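Local coordinates for chitinase (Paenibacillus sp. FPU-7, PDB 5GZT), which probably hydrolyses internal beta-1,4 linkages between N-acetylglucosamine units in chitin and chitodextrins, acting as an endochitinase, at residues B[278-284]-B[620-626]; B[600-606]-B[633-638]. All blocks are in the same frame, centred on the assembly; numbering follows the deposited sequence.

Interaction 1 of 2, residues B[278-284]-B[620-626]; sequences KIVSYIP and FMYWEYS
The Tyr282 ring meets segment 620-626 along one edge, where Met621 CG and the carbonyl oxygen of Tyr622 lie in the ring plane. Met621 also brings its sulfur obliquely to this ring, with SD 3.7 Å from Tyr282 CE1, a Met-aromatic contact. The side chains of Trp623 and Tyr282 run at about a right angle, but the ring planes are inclined at 56°, an oblique pair. Tyr282 CD2 sits at the indole edge, 3.6 Å from Trp623 CZ3. One indole face carries CG of Glu624. The Tyr622 ring takes the carbonyl oxygen of Val280 over the centre of one face, 4.1 Å above its plane. Its CE2 touches Ile279 CG2 and its CE1 approaches Ser281. With CG between the backbone N and the carbonyl carbon (chi1 54°), the ring leans over strand 278-284. The hydroxyl of Tyr622 is at the edge of the Tyr625 ring. Ser281 OG is buried beside Tyr625 CB, at 3.2 Å, and has no polar partner in the model.

The backbones pair as parallel strands. Phe620 N gives to Lys278 O, Val280 N to Phe620 O, Tyr622 N to Val280 O and Tyr282 N to Tyr622 O. Past the strand, Tyr625 N makes an almost straight bond of 2.9 Å to Tyr282 O. The Glu624 carboxylate lies across the Pro284 ring, with OE2 3.4 Å from Pro284 CD. OE2 is gripped by both OG and N of Ser626. The Trp623-Glu624 peptide is cis.

Tyr282 OH is hydrogen-bonded to Asp407, which by sequence belongs to the DxDxE signature of family 18. Here the first and last strands of the TIM barrel join and close it. The cis peptide after the tryptophan of the last strand is a hallmark of family 18 chitinases.

Interaction 2 of 2, residues B[600-606]-B[633-638]; sequences EDTASAA and ELANTI
Thr602 packs its CG2 methyl against the side chain of Glu633, 3.7 Å from CD. The same methyl lies 3.8 Å from OG1 of Thr637, whose side chain crosses that of Thr602 at about a right angle. The hydroxyl of Thr602 turns elsewhere and bonds to Thr682. The Glu633 carboxylate bonds elsewhere, to the Tyr564 hydroxyl and in a salt bridge to Arg712; toward Thr602 it offers van der Waals contact to the methyl.

Leu634 reaches further toward the start of the other helix. Its CD2 rests on the backbone of Asp601, with Leu634 CD2 3.4 Å from Asp601 C, and its CD1 approaches Glu600 O. That backbone is fixed by a capping box. Asp601 OD1 accepts from Ser604 N, and Asp601 N gives in return to Ser604 OG. Asp601 is thus the N-cap of helix 602-614. In the TIM barrel this helix leads into the last strand, 619-623, and helix 633-642 follows that strand. The two are neighbours on the outside of the barrel. Their short segments run at 29° to each other, with axes 9.2 Å apart and no hydrogen bond between them.

Thr637 fills the next position along this face. Its OG1 lies beside the backbone N (chi1 -61°), which leaves CG2 anti to N and pointing at the neighbouring helix. CG2 meets Thr602 O at 3.5 Å and Ala605 CB at longer range. OG1 turns back to its own helix and gives a 2.6 Å bond to Glu633 O. Thr637 N reaches that oxygen from the opposite face of the carbonyl plane, so Glu633 O has two donors. Deeper in, Ala605 CB touches Ile638 CG1 at 3.9 Å.

The centres of interactions 1 and 2 are about 12 Å apart, and they touch directly. Strand 619-623 lies between the two helices of interaction 2 in the chain. Phe620 lies against both helices and Tyr622 against helix 633-642. Phe620 CZ lies 3.5 Å from Ile638 CD1, and Phe620 CE2 lies 3.7 Å from Ala605 O. Tyr622 OH is 3.6 Å from Ala635 CB. The opposite face of the strand, with Met621, looks into the barrel, on the side of Asp407 in the probable catalytic motif. Interaction 1 therefore connects the barrel interior to the outer helix layer, where interaction 2 lies.

Interaction 1 of 2, residues B[278-284]-B[620-626]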
loop_
_atom_site.group_PDB
_atom_site.type_symbol
_atom_site.label_atom_id
_atom_site.label_comp_id
_atom_site.label_asym_id
_atom_site.label_seq_id
_atom_site.Cartn_x
_atom_site.Cartn_y
_atom_site.Cartn_z
ATOM N N LYS B 278 -5.135 0.691 -1.322
ATOM C CA LYS B 278 -3.993 -0.011 -0.747
ATOM C C LYS B 278 -2.670 0.715 -1.092
ATOM O O LYS B 278 -2.493 1.244 -2.217
ATOM C CB LYS B 278 -3.887 -1.434 -1.272
ATOM C CG LYS B 278 -4.893 -2.421 -0.721
ATOM C CD LYS B 278 -4.446 -3.847 -1.095
ATOM C CE LYS B 278 -4.652 -4.225 -2.546
ATOM N NZ LYS B 278 -6.097 -4.627 -2.645
ATOM N N ILE B 279 -1.753 0.717 -0.133
ATOM C CA ILE B 279 -0.375 1.201 -0.364
ATOM C C ILE B 279 0.547 0.124 0.083
ATOM O O ILE B 279 0.602 -0.172 1.251
ATOM C CB ILE B 279 -0.085 2.505 0.338
ATOM C CG1 ILE B 279 -1.043 3.610 -0.169
ATOM C CG2 ILE B 279 1.366 2.889 0.040
ATOM C CD1 ILE B 279 -1.003 4.856 0.687
ATOM N N VAL B 280 1.151 -0.562 -0.873
ATOM C CA VAL B 280 2.077 -1.636 -0.616
ATOM C C VAL B 280 3.516 -1.090 -0.607
ATOM O O VAL B 280 4.035 -0.716 -1.640
ATOM C CB VAL B 280 1.970 -2.727 -1.665
ATOM C CG1 VAL B 280 3.102 -3.738 -1.523
ATOM C CG2 VAL B 280 0.630 -3.450 -1.479
ATOM N N SER B 281 4.082 -1.009 0.581
ATOM C CA SER B 281 5.476 -0.609 0.810
ATOM C C SER B 281 6.427 -1.805 0.903
ATOM O O SER B 281 6.351 -2.563 1.851
ATOM C CB SER B 281 5.555 0.273 2.064
ATOM O OG SER B 281 6.916 0.533 2.462
ATOM N N TYR B 282 7.277 -2.006 -0.095
ATOM C CA TYR B 282 8.320 -3.038 -0.060
ATOM C C TYR B 282 9.386 -2.523 0.881
ATOM O O TYR B 282 9.744 -1.341 0.809
ATOM C CB TYR B 282 8.977 -3.312 -1.417
ATOM C CG TYR B 282 8.289 -4.361 -2.261
ATOM C CD1 TYR B 282 7.241 -4.024 -3.111
ATOM C CD2 TYR B 282 8.675 -5.680 -2.235
ATOM C CE1 TYR B 282 6.626 -4.982 -3.919
ATOM C CE2 TYR B 282 8.037 -6.630 -3.031
ATOM C CZ TYR B 282 7.003 -6.284 -3.873
ATOM O OH TYR B 282 6.380 -7.204 -4.705
ATOM N N ILE B 283 9.874 -3.402 1.762
ATOM C CA ILE B 283 10.906 -3.088 2.748
ATOM C C ILE B 283 11.986 -4.128 2.606
ATOM O O ILE B 283 11.696 -5.296 2.681
ATOM C CB ILE B 283 10.341 -3.148 4.169
ATOM C CG1 ILE B 283 9.586 -1.855 4.477
ATOM C CG2 ILE B 283 11.461 -3.343 5.204
ATOM C CD1 ILE B 283 10.428 -0.776 5.151
ATOM N N PRO B 284 13.257 -3.709 2.440
ATOM C CA PRO B 284 14.298 -4.634 2.129
ATOM C C PRO B 284 14.793 -5.373 3.383
ATOM O O PRO B 284 14.956 -4.772 4.445
ATOM C CB PRO B 284 15.434 -3.730 1.641
ATOM C CG PRO B 284 15.219 -2.469 2.345
ATOM C CD PRO B 284 13.732 -2.318 2.432
ATOM N N PHE B 620 -1.406 1.737 -4.892
ATOM C CA PHE B 620 -0.077 2.157 -5.226
ATOM C C PHE B 620 0.931 1.251 -4.540
ATOM O O PHE B 620 0.956 1.134 -3.311
ATOM C CB PHE B 620 0.096 3.618 -4.765
ATOM C CG PHE B 620 1.183 4.415 -5.529
ATOM C CD1 PHE B 620 2.484 3.902 -5.735
ATOM C CD2 PHE B 620 0.962 5.722 -5.917
ATOM C CE1 PHE B 620 3.454 4.639 -6.411
ATOM C CE2 PHE B 620 1.942 6.441 -6.579
ATOM C CZ PHE B 620 3.192 5.891 -6.806
ATOM N N MET B 621 1.783 0.596 -5.320
ATOM C CA MET B 621 2.888 -0.235 -4.766
ATOM C C MET B 621 4.226 0.487 -5.066
ATOM O O MET B 621 4.336 1.102 -6.119
ATOM C CB MET B 621 2.943 -1.607 -5.452
ATOM C CG MET B 621 4.163 -2.436 -5.086
ATOM S SD MET B 621 5.614 -2.184 -6.088
ATOM C CE MET B 621 5.236 -3.121 -7.585
ATOM N N TYR B 622 5.217 0.390 -4.183
ATOM C CA TYR B 622 6.535 0.948 -4.485
ATOM C C TYR B 622 7.721 0.182 -3.922
ATOM O O TYR B 622 7.615 -0.406 -2.853
ATOM C CB TYR B 622 6.569 2.401 -4.032
ATOM C CG TYR B 622 6.187 2.711 -2.580
ATOM C CD1 TYR B 622 7.036 2.423 -1.502
ATOM C CD2 TYR B 622 5.020 3.327 -2.298
ATOM C CE1 TYR B 622 6.658 2.747 -0.147
ATOM C CE2 TYR B 622 4.677 3.715 -1.018
ATOM C CZ TYR B 622 5.499 3.407 0.075
ATOM O OH TYR B 622 5.037 3.841 1.342
ATOM N N TRP B 623 8.805 0.175 -4.710
ATOM C CA TRP B 623 10.074 -0.402 -4.387
ATOM C C TRP B 623 11.071 0.738 -4.264
ATOM O O TRP B 623 11.248 1.460 -5.256
ATOM C CB TRP B 623 10.569 -1.250 -5.555
ATOM C CG TRP B 623 11.913 -1.818 -5.267
ATOM C CD1 TRP B 623 13.132 -1.283 -5.581
ATOM C CD2 TRP B 623 12.171 -3.024 -4.585
ATOM N NE1 TRP B 623 14.125 -2.082 -5.123
ATOM C CE2 TRP B 623 13.579 -3.156 -4.490
ATOM C CE3 TRP B 623 11.372 -4.006 -4.042
ATOM C CZ2 TRP B 623 14.186 -4.225 -3.844
ATOM C CZ3 TRP B 623 11.998 -5.100 -3.381
ATOM C CH2 TRP B 623 13.367 -5.214 -3.329
ATOM N N GLU B 624 11.711 0.965 -3.115
ATOM C CA GLU B 624 11.378 0.384 -1.831
ATOM C C GLU B 624 11.545 1.481 -0.764
ATOM O O GLU B 624 12.230 2.495 -0.983
ATOM C CB GLU B 624 12.186 -0.907 -1.515
ATOM C CG GLU B 624 13.701 -0.929 -1.800
ATOM C CD GLU B 624 14.540 -0.374 -0.664
ATOM O OE1 GLU B 624 15.732 -0.546 -0.748
ATOM O OE2 GLU B 624 14.025 0.276 0.272
ATOM N N TYR B 625 10.845 1.289 0.342
ATOM C CA TYR B 625 10.594 2.360 1.342
ATOM C C TYR B 625 11.860 3.054 1.806
ATOM O O TYR B 625 11.822 4.268 2.008
ATOM C CB TYR B 625 9.798 1.823 2.515
ATOM C CG TYR B 625 9.391 2.838 3.571
ATOM C CD1 TYR B 625 8.212 3.523 3.483
ATOM C CD2 TYR B 625 10.221 3.102 4.687
ATOM C CE1 TYR B 625 7.871 4.510 4.393
ATOM C CE2 TYR B 625 9.827 4.012 5.660
ATOM C CZ TYR B 625 8.675 4.720 5.503
ATOM O OH TYR B 625 8.263 5.671 6.427
ATOM N N SER B 626 12.957 2.309 1.940
ATOM C CA SER B 626 14.191 2.895 2.525
ATOM C C SER B 626 14.941 3.879 1.628
ATOM O O SER B 626 15.906 4.538 2.062
ATOM C CB SER B 626 15.152 1.779 2.970
ATOM O OG SER B 626 15.879 1.135 1.901
#

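Interaction 2 of 2, residues B[600-606]-B[633-638]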
loop_
_atom_site.group_PDB
_atom_site.type_symbol
_atom_site.label_atom_id
_atom_site.label_comp_id
_atom_site.label_asym_id
_atom_site.label_seq_id
_atom_site.Cartn_x
_atom_site.Cartn_y
_atom_site.Cartn_z
ATOM N N GLU B 600 11.410 9.255 -10.144
ATOM C CA GLU B 600 10.072 9.365 -9.636
ATOM C C GLU B 600 10.228 10.418 -8.482
ATOM O O GLU B 600 11.128 10.301 -7.664
ATOM C CB GLU B 600 9.741 8.087 -8.948
ATOM C CG GLU B 600 8.335 8.000 -8.432
ATOM C CD GLU B 600 7.346 7.406 -9.480
ATOM O OE1 GLU B 600 6.888 8.158 -10.344
ATOM O OE2 GLU B 600 7.022 6.196 -9.426
ATOM N N ASP B 601 9.335 11.405 -8.423
ATOM C CA ASP B 601 9.415 12.492 -7.408
ATOM C C ASP B 601 7.995 12.763 -6.922
ATOM O O ASP B 601 7.074 11.929 -7.120
ATOM C CB ASP B 601 10.136 13.715 -8.005
ATOM C CG ASP B 601 9.281 14.558 -8.950
ATOM O OD1 ASP B 601 8.156 14.094 -9.333
ATOM O OD2 ASP B 601 9.793 15.666 -9.402
ATOM N N THR B 602 7.818 13.927 -6.284
ATOM C CA THR B 602 6.632 14.256 -5.670
ATOM C C THR B 602 5.546 14.446 -6.704
ATOM O O THR B 602 4.341 14.147 -6.427
ATOM C CB THR B 602 6.803 15.494 -4.802
ATOM O OG1 THR B 602 7.413 16.506 -5.536
ATOM C CG2 THR B 602 7.670 15.195 -3.610
ATOM N N ALA B 603 5.904 15.070 -7.798
ATOM C CA ALA B 603 4.921 15.318 -8.859
ATOM C C ALA B 603 4.457 14.031 -9.608
ATOM O O ALA B 603 3.259 13.853 -9.845
ATOM C CB ALA B 603 5.465 16.353 -9.861
ATOM N N SER B 604 5.400 13.159 -9.985
ATOM C CA SER B 604 5.079 11.924 -10.678
ATOM C C SER B 604 4.277 11.024 -9.730
ATOM O O SER B 604 3.303 10.387 -10.208
ATOM C CB SER B 604 6.298 11.203 -11.290
ATOM O OG SER B 604 7.118 10.622 -10.311
ATOM N N ALA B 605 4.617 10.987 -8.429
ATOM C CA ALA B 605 3.828 10.281 -7.477
ATOM C C ALA B 605 2.377 10.806 -7.444
ATOM O O ALA B 605 1.449 9.975 -7.412
ATOM C CB ALA B 605 4.408 10.225 -6.101
ATOM N N ALA B 606 2.176 12.112 -7.562
ATOM C CA ALA B 606 0.801 12.642 -7.538
ATOM C C ALA B 606 0.039 12.291 -8.822
ATOM O O ALA B 606 -1.060 11.871 -8.727
ATOM C CB ALA B 606 0.753 14.130 -7.328
ATOM N N GLU B 633 9.326 11.966 1.829
ATOM C CA GLU B 633 8.360 12.748 1.085
ATOM C C GLU B 633 7.550 11.940 0.048
ATOM O O GLU B 633 6.442 12.357 -0.271
ATOM C CB GLU B 633 8.947 14.019 0.425
ATOM C CG GLU B 633 9.841 13.836 -0.749
ATOM C CD GLU B 633 10.491 15.116 -1.212
ATOM O OE1 GLU B 633 10.056 16.161 -0.757
ATOM O OE2 GLU B 633 11.409 15.050 -2.051
ATOM N N LEU B 634 8.138 10.909 -0.534
ATOM C CA LEU B 634 7.414 10.105 -1.514
ATOM C C LEU B 634 6.304 9.271 -0.874
ATOM O O LEU B 634 5.131 9.302 -1.349
ATOM C CB LEU B 634 8.340 9.217 -2.365
ATOM C CG LEU B 634 9.412 10.031 -3.195
ATOM C CD1 LEU B 634 10.166 9.137 -4.102
ATOM C CD2 LEU B 634 8.841 11.154 -4.029
ATOM N N ALA B 635 6.644 8.548 0.165
ATOM C CA ALA B 635 5.623 7.866 0.963
ATOM C C ALA B 635 4.543 8.809 1.427
ATOM O O ALA B 635 3.381 8.491 1.243
ATOM C CB ALA B 635 6.245 7.146 2.140
ATOM N N ASN B 636 4.886 9.997 1.942
ATOM C CA ASN B 636 3.850 10.898 2.429
ATOM C C ASN B 636 2.961 11.439 1.329
ATOM O O ASN B 636 1.728 11.691 1.541
ATOM C CB ASN B 636 4.457 12.111 3.155
ATOM C CG ASN B 636 5.152 11.740 4.435
ATOM O OD1 ASN B 636 4.984 10.639 4.975
ATOM N ND2 ASN B 636 6.030 12.641 4.880
ATOM N N THR B 637 3.572 11.697 0.167
ATOM C CA THR B 637 2.837 12.221 -0.973
ATOM C C THR B 637 1.802 11.219 -1.454
ATOM O O THR B 637 0.592 11.557 -1.793
ATOM C CB THR B 637 3.806 12.548 -2.175
ATOM O OG1 THR B 637 4.782 13.536 -1.807
ATOM C CG2 THR B 637 3.029 13.031 -3.323
ATOM N N ILE B 638 2.271 9.987 -1.523
ATOM C CA ILE B 638 1.410 8.880 -1.941
ATOM C C ILE B 638 0.175 8.714 -1.038
ATOM O O ILE B 638 -0.987 8.721 -1.538
ATOM C CB ILE B 638 2.213 7.604 -2.124
ATOM C CG1 ILE B 638 3.126 7.767 -3.340
ATOM C CG2 ILE B 638 1.328 6.379 -2.450
ATOM C CD1 ILE B 638 4.202 6.710 -3.516
#